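Local coordinates for outer membrane associated protein (Francisella tularensis subsp. tularensis, PDB 6U83), which probably acts as an outer membrane porin and is represented here by its OmpA-like domain, which holds D-alanine and probably binds peptidoglycan, at residues A30-C35 against A47-N52; V58-K63 against A80-F85; S93-G98 against K137-G142. One frame throughout, in Å; residues are numbered along the deposited sequence.

In the fold
Following the chain from the N terminus, contact 1 comes first: its disulfide closes the short loop that separates residues 30-35 from strand 46-52. Strand 55-63 then pairs antiparallel with 46-52 and carries the chain into contact 2, which closes the connection to helix 73-89 and folds that helix back over the sheet. Contact 3 closes the widest loop, joining strands 94-98 and 138-142 across helix 110-130. The three closures lie in series, none nested in or crossing another. Contacts 1 and 2 touch where Ile32 meets Val58 and where Cys48 pairs with Tyr59, contacts 2 and 3 where Phe82 meets Val94. Contacts 1 and 3 lie on opposite sides of the domain's centre, yet belong to one mixed sheet.

Contact 1. Residues A30-C35 against A47-N52; sequences AGIKQC and ACYTIN
Cys48 holds SG between its backbone N and carbonyl carbon (chi1 59°), which swings the sulfur across to Cys35 SG at 2.1 Å to form a disulfide. Tyr49 takes the same first torsion (chi1 69°), and this brings its ring against the backbone of residues 32-34, one face to Gln34. The CA and CB of Gln34 lie over that face, with CB making a CH-pi contact 3.9 Å from the Tyr49 ring centroid, while the carbonyl of Ile32 meets the ring at its edge, O 3.2 Å from CE2. Ile32 sends CG2 alongside the neighbouring strand, 3.4 Å from Cys48 CA. Two backbone hydrogen bonds fix the register, Tyr49 N to Lys33 O at 3.0 Å and Cys35 N to Tyr49 O at 2.8 Å; Tyr49 thus uses both its N-H and its carbonyl, and Gln34 is straddled as in parallel pairing. The Tyr49 side chain, which is buried, also touches Leu28, Pro29 and Val56. On its other flank, strand 46-52 forms a hairpin with strand 55-63. Together these features define a disulfide-closed loop, entered from the short, weakly bonded strand 33-34, which lies parallel to strand 46-52 at the margin of the sheet.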
# COMPACT_ATOMS: atom_id res chain seq x y z
N ALA A 30 7.25 7.44 11.51
CA ALA A 30 8.57 7.84 11.02
C ALA A 30 8.65 7.79 9.50
O ALA A 30 8.33 6.77 8.88
CB ALA A 30 9.65 6.94 11.62
N GLY A 31 9.10 8.88 8.90
CA GLY A 31 9.32 8.92 7.47
C GLY A 31 8.08 9.01 6.62
O GLY A 31 8.19 8.90 5.39
N ILE A 32 6.91 9.20 7.22
CA ILE A 32 5.64 9.23 6.50
C ILE A 32 5.00 10.59 6.69
O ILE A 32 4.91 11.09 7.82
CB ILE A 32 4.71 8.12 7.01
CG1 ILE A 32 5.43 6.77 6.98
CG2 ILE A 32 3.48 8.09 6.17
CD1 ILE A 32 4.73 5.65 7.76
N LYS A 33 4.54 11.19 5.60
CA LYS A 33 3.93 12.51 5.65
C LYS A 33 2.42 12.39 5.50
O LYS A 33 1.90 11.38 5.04
CB LYS A 33 4.50 13.41 4.55
CG LYS A 33 6.02 13.31 4.41
CD LYS A 33 6.73 13.56 5.74
CE LYS A 33 8.20 13.92 5.56
NZ LYS A 33 8.53 15.16 6.31
N GLN A 34 1.71 13.45 5.89
CA GLN A 34 0.25 13.42 5.84
C GLN A 34 -0.24 13.35 4.40
O GLN A 34 0.32 13.99 3.51
CB GLN A 34 -0.32 14.66 6.53
CG GLN A 34 -1.84 14.70 6.56
CD GLN A 34 -2.37 15.97 7.17
OE1 GLN A 34 -2.35 17.03 6.55
NE2 GLN A 34 -2.83 15.88 8.41
N CYS A 35 -1.30 12.58 4.18
CA CYS A 35 -1.83 12.41 2.83
C CYS A 35 -2.39 13.73 2.30
O CYS A 35 -3.14 14.42 2.99
CB CYS A 35 -2.94 11.35 2.79
SG CYS A 35 -2.45 9.64 3.19
N ALA A 47 3.56 6.29 0.65
CA ALA A 47 2.99 5.93 1.94
C ALA A 47 2.70 7.22 2.69
O ALA A 47 3.59 8.06 2.83
CB ALA A 47 3.93 5.02 2.74
N CYS A 48 1.47 7.40 3.15
CA CYS A 48 1.09 8.62 3.84
C CYS A 48 0.13 8.29 4.98
O CYS A 48 -0.36 7.15 5.10
CB CYS A 48 0.53 9.65 2.85
SG CYS A 48 -0.93 9.14 1.89
N TYR A 49 -0.13 9.27 5.86
CA TYR A 49 -0.98 9.07 7.03
C TYR A 49 -2.13 10.07 7.06
O TYR A 49 -2.02 11.19 6.56
CB TYR A 49 -0.19 9.18 8.37
CG TYR A 49 0.32 10.57 8.71
CD1 TYR A 49 -0.51 11.52 9.27
CD2 TYR A 49 1.64 10.93 8.47
CE1 TYR A 49 -0.05 12.79 9.57
CE2 TYR A 49 2.11 12.19 8.76
CZ TYR A 49 1.26 13.12 9.31
OH TYR A 49 1.71 14.38 9.61
N THR A 50 -3.25 9.66 7.66
CA THR A 50 -4.28 10.59 8.12
C THR A 50 -4.52 10.37 9.60
O THR A 50 -4.29 9.27 10.13
CB THR A 50 -5.62 10.43 7.39
OG1 THR A 50 -6.29 9.27 7.88
CG2 THR A 50 -5.40 10.31 5.90
N ILE A 51 -4.97 11.41 10.27
CA ILE A 51 -5.32 11.34 11.68
C ILE A 51 -6.82 11.53 11.79
O ILE A 51 -7.40 12.37 11.10
CB ILE A 51 -4.55 12.39 12.51
CG1 ILE A 51 -3.05 12.21 12.33
CG2 ILE A 51 -4.92 12.28 13.98
CD1 ILE A 51 -2.26 13.47 12.73
N ASN A 52 -7.44 10.73 12.65
CA ASN A 52 -8.87 10.82 12.96
C ASN A 52 -8.95 10.70 14.48
O ASN A 52 -8.86 9.60 15.03
CB ASN A 52 -9.67 9.74 12.25
CG ASN A 52 -9.67 9.92 10.74
OD1 ASN A 52 -10.40 10.76 10.21
ND2 ASN A 52 -8.84 9.14 10.03

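Contact 2. Residues V58-K63 against A80-F85; sequences VYLDTK and ASFVNF
Val58 forks between two phenylalanine rings, and each of its methyls meets a different ring of the helix. With CG1 anti to the backbone N (chi1 179°), that methyl lies at the edge of the Phe82 ring, near its plane, 3.8 Å from CD1. The other methyl, CG2, is turned onto the face of the Phe85 ring, where it sits 3.6 Å from the centroid in a CH-pi contact, somewhat nearer the rim than the middle. Leu60, two residues on and on the same side of the strand, supplies the next bump. Its CB stands over a face of Phe82, 4.0 Å from the ring centroid, and its branched end reaches past the ring to bring CD1 within 4.0 Å of Phe82 CB. Phe82 therefore fits into the corner formed by Val58 and Leu60, with its edge to Val58 and a face to Leu60; the Leu60 and Phe82 side chains cross at about a right angle. The axes of segments 58-63 and 80-85 run roughly antiparallel (154°), 9.3 Å apart at their closest approach.

Around this pair, Ala164 and Val166 of the adjacent strand and Met128 of helix 110-130 also touch Phe82, while Pro29 packs on Phe85. No hydrogen bond joins the two segments: backbone groups of Val58 and Leu60 bond to Val166 and Ala164 within the sheet. Cohesion across this buried interface accordingly rests on hydrophobic burial, dispersion and CH-pi contacts, and depends on shape rather than on polar pairing.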
# COMPACT_ATOMS: atom_id res chain seq x y z
N VAL A 58 -2.18 4.72 8.26
CA VAL A 58 -1.14 4.83 7.25
C VAL A 58 -1.60 4.06 6.02
O VAL A 58 -2.09 2.93 6.13
CB VAL A 58 0.22 4.31 7.77
CG1 VAL A 58 1.27 4.42 6.68
CG2 VAL A 58 0.66 5.10 8.98
N TYR A 59 -1.47 4.68 4.87
CA TYR A 59 -1.78 4.06 3.60
C TYR A 59 -0.51 3.79 2.82
O TYR A 59 0.49 4.49 2.97
CB TYR A 59 -2.69 4.94 2.75
CG TYR A 59 -3.99 5.23 3.41
CD1 TYR A 59 -4.12 6.26 4.32
CD2 TYR A 59 -5.10 4.45 3.13
CE1 TYR A 59 -5.33 6.52 4.93
CE2 TYR A 59 -6.31 4.70 3.74
CZ TYR A 59 -6.42 5.73 4.64
OH TYR A 59 -7.63 5.97 5.24
N LEU A 60 -0.56 2.76 1.98
CA LEU A 60 0.52 2.40 1.07
C LEU A 60 -0.07 2.23 -0.32
O LEU A 60 -1.00 1.44 -0.51
CB LEU A 60 1.20 1.11 1.52
CG LEU A 60 2.25 0.52 0.61
CD1 LEU A 60 3.58 1.12 0.94
CD2 LEU A 60 2.27 -1.00 0.76
N ASP A 61 0.47 2.97 -1.28
CA ASP A 61 0.08 2.84 -2.69
C ASP A 61 1.38 2.68 -3.48
O ASP A 61 2.01 3.68 -3.85
CB ASP A 61 -0.76 4.02 -3.15
CG ASP A 61 -1.37 3.79 -4.52
OD1 ASP A 61 -0.97 2.83 -5.18
OD2 ASP A 61 -2.25 4.57 -4.94
N THR A 62 1.76 1.44 -3.73
CA THR A 62 2.94 1.10 -4.51
C THR A 62 2.52 0.85 -5.96
O THR A 62 1.59 0.07 -6.21
CB THR A 62 3.62 -0.14 -3.93
OG1 THR A 62 4.16 0.16 -2.64
CG2 THR A 62 4.72 -0.62 -4.83
N LYS A 63 3.20 1.50 -6.89
CA LYS A 63 2.87 1.42 -8.31
C LYS A 63 3.83 0.50 -9.03
O LYS A 63 4.96 0.26 -8.58
CB LYS A 63 2.91 2.81 -8.95
CG LYS A 63 2.07 3.84 -8.22
CD LYS A 63 0.68 3.91 -8.77
CE LYS A 63 -0.25 4.40 -7.70
NZ LYS A 63 -1.60 4.65 -8.22
N ALA A 80 9.28 -0.03 3.11
CA ALA A 80 10.14 -0.07 4.29
C ALA A 80 9.60 0.80 5.40
O ALA A 80 9.61 0.40 6.57
CB ALA A 80 11.55 0.37 3.91
N SER A 81 9.14 2.01 5.07
CA SER A 81 8.56 2.88 6.08
C SER A 81 7.23 2.34 6.58
O SER A 81 6.92 2.45 7.77
CB SER A 81 8.38 4.29 5.52
OG SER A 81 9.64 4.92 5.37
N PHE A 82 6.43 1.79 5.67
CA PHE A 82 5.20 1.13 6.07
C PHE A 82 5.46 0.04 7.09
O PHE A 82 4.79 -0.05 8.12
CB PHE A 82 4.54 0.55 4.81
CG PHE A 82 3.13 0.11 5.02
CD1 PHE A 82 2.14 1.03 5.26
CD2 PHE A 82 2.80 -1.22 4.91
CE1 PHE A 82 0.85 0.63 5.42
CE2 PHE A 82 1.51 -1.62 5.07
CZ PHE A 82 0.53 -0.69 5.33
N VAL A 83 6.47 -0.80 6.83
CA VAL A 83 6.78 -1.91 7.73
C VAL A 83 7.30 -1.38 9.06
O VAL A 83 6.96 -1.91 10.13
CB VAL A 83 7.78 -2.87 7.06
CG1 VAL A 83 8.30 -3.89 8.05
CG2 VAL A 83 7.13 -3.55 5.86
N ASN A 84 8.14 -0.33 9.02
CA ASN A 84 8.68 0.27 10.23
C ASN A 84 7.57 0.74 11.17
O ASN A 84 7.71 0.67 12.40
CB ASN A 84 9.60 1.44 9.86
CG ASN A 84 10.84 1.52 10.74
OD1 ASN A 84 11.85 0.87 10.47
ND2 ASN A 84 10.77 2.34 11.79
N PHE A 85 6.46 1.21 10.60
CA PHE A 85 5.32 1.61 11.41
C PHE A 85 4.61 0.39 12.00
O PHE A 85 4.20 0.40 13.17
CB PHE A 85 4.37 2.43 10.54
CG PHE A 85 3.10 2.84 11.23
CD1 PHE A 85 3.10 3.84 12.18
CD2 PHE A 85 1.90 2.27 10.86
CE1 PHE A 85 1.94 4.24 12.78
CE2 PHE A 85 0.73 2.67 11.47
CZ PHE A 85 0.75 3.65 12.42

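Contact 3. Residues S93-G98 against K137-G142; sequences SVTVKG and KIITKG
Side chains of Val96 and Ile138 lean together on one face of the sheet, their CG2 methyls 4.2 Å apart, a diagonal contact between Val96, paired with Thr140, and Ile138, paired with Val94 two positions earlier. Val94 and Thr140 lie on this same face. The other face carries Thr95 beside Ile139 and Lys97 beside Lys141. Here Ile139 directs CG1 to the side of its backbone N (chi1 -56°), and CD1 ends against Ser93, 3.6 Å from OG. The two lysine chains rise alongside each other with their NZ atoms 5.8 Å apart, so that some repulsion is possible, probably eased by solvent. Five backbone hydrogen bonds hold the parallel pair in register, from Val94 N to Lys137 O at 3.0 Å through to Gly98 N to Lys141 O at 2.8 Å. Val96 N to Ile139 O is the shortest, 2.7 Å, and nearly straight at 172°. Helix 110-130 covers the valine-bearing face with Val124, Ala125 and Met128, completing a beta-alpha-beta crossover, while Phe82 and Ile86 of helix 73-89 close over Val94. Strand 94-98 is flanked by strand 138-142 on one edge and antiparallel strand 161-172 on the other.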
# COMPACT_ATOMS: atom_id res chain seq x y z
N SER A 93 -1.87 -7.67 11.90
CA SER A 93 -1.88 -8.21 10.55
C SER A 93 -2.15 -7.11 9.53
O SER A 93 -2.77 -6.09 9.85
CB SER A 93 -2.93 -9.32 10.39
OG SER A 93 -4.13 -8.81 9.82
N VAL A 94 -1.69 -7.34 8.30
CA VAL A 94 -1.84 -6.39 7.20
C VAL A 94 -2.35 -7.14 5.98
O VAL A 94 -1.77 -8.16 5.59
CB VAL A 94 -0.52 -5.69 6.85
CG1 VAL A 94 -0.78 -4.62 5.80
CG2 VAL A 94 0.11 -5.10 8.07
N THR A 95 -3.38 -6.60 5.34
CA THR A 95 -3.87 -7.15 4.09
C THR A 95 -3.26 -6.37 2.93
O THR A 95 -3.41 -5.15 2.85
CB THR A 95 -5.39 -7.08 4.03
OG1 THR A 95 -5.91 -7.88 5.10
CG2 THR A 95 -5.88 -7.62 2.70
N VAL A 96 -2.58 -7.09 2.04
CA VAL A 96 -1.89 -6.50 0.90
C VAL A 96 -2.69 -6.82 -0.35
O VAL A 96 -2.81 -7.99 -0.75
CB VAL A 96 -0.46 -7.04 0.80
CG1 VAL A 96 0.21 -6.48 -0.42
CG2 VAL A 96 0.32 -6.67 2.05
N LYS A 97 -3.25 -5.79 -0.99
CA LYS A 97 -4.17 -5.95 -2.11
C LYS A 97 -3.50 -5.51 -3.41
O LYS A 97 -3.03 -4.37 -3.51
CB LYS A 97 -5.44 -5.15 -1.88
CG LYS A 97 -6.17 -5.52 -0.61
CD LYS A 97 -7.31 -4.56 -0.37
CE LYS A 97 -8.15 -5.01 0.80
NZ LYS A 97 -9.29 -4.08 1.04
N GLY A 98 -3.50 -6.39 -4.41
CA GLY A 98 -2.90 -6.11 -5.69
C GLY A 98 -3.95 -5.81 -6.75
O GLY A 98 -5.03 -6.39 -6.75
N LYS A 137 1.90 -12.48 9.78
CA LYS A 137 1.20 -11.22 9.89
C LYS A 137 0.73 -10.67 8.55
O LYS A 137 0.29 -9.52 8.51
CB LYS A 137 2.10 -10.17 10.57
CG LYS A 137 2.61 -10.58 11.94
CD LYS A 137 3.29 -9.41 12.65
CE LYS A 137 3.98 -9.88 13.93
NZ LYS A 137 3.13 -10.82 14.73
N ILE A 138 0.80 -11.44 7.46
CA ILE A 138 0.61 -10.88 6.12
C ILE A 138 -0.39 -11.70 5.34
O ILE A 138 -0.25 -12.92 5.21
CB ILE A 138 1.94 -10.78 5.34
CG1 ILE A 138 2.93 -9.89 6.07
CG2 ILE A 138 1.69 -10.20 3.96
CD1 ILE A 138 4.31 -9.91 5.46
N ILE A 139 -1.40 -11.02 4.79
CA ILE A 139 -2.44 -11.63 3.97
C ILE A 139 -2.43 -10.92 2.62
O ILE A 139 -2.45 -9.69 2.57
CB ILE A 139 -3.82 -11.51 4.62
CG1 ILE A 139 -3.82 -12.14 6.01
CG2 ILE A 139 -4.87 -12.15 3.71
CD1 ILE A 139 -3.66 -11.12 7.13
N THR A 140 -2.45 -11.70 1.54
CA THR A 140 -2.41 -11.16 0.19
C THR A 140 -3.69 -11.51 -0.56
O THR A 140 -4.23 -12.62 -0.42
CB THR A 140 -1.18 -11.66 -0.58
OG1 THR A 140 -1.27 -13.07 -0.81
CG2 THR A 140 0.08 -11.38 0.21
N LYS A 141 -4.18 -10.54 -1.32
CA LYS A 141 -5.36 -10.62 -2.17
C LYS A 141 -5.05 -9.96 -3.50
O LYS A 141 -4.42 -8.90 -3.54
CB LYS A 141 -6.55 -9.89 -1.55
CG LYS A 141 -7.28 -10.59 -0.42
CD LYS A 141 -8.47 -9.73 -0.00
CE LYS A 141 -9.61 -10.53 0.65
NZ LYS A 141 -10.81 -9.67 0.93
N GLY A 142 -5.49 -10.58 -4.59
CA GLY A 142 -5.45 -9.99 -5.91
C GLY A 142 -6.85 -9.63 -6.36
O GLY A 142 -7.82 -10.28 -5.97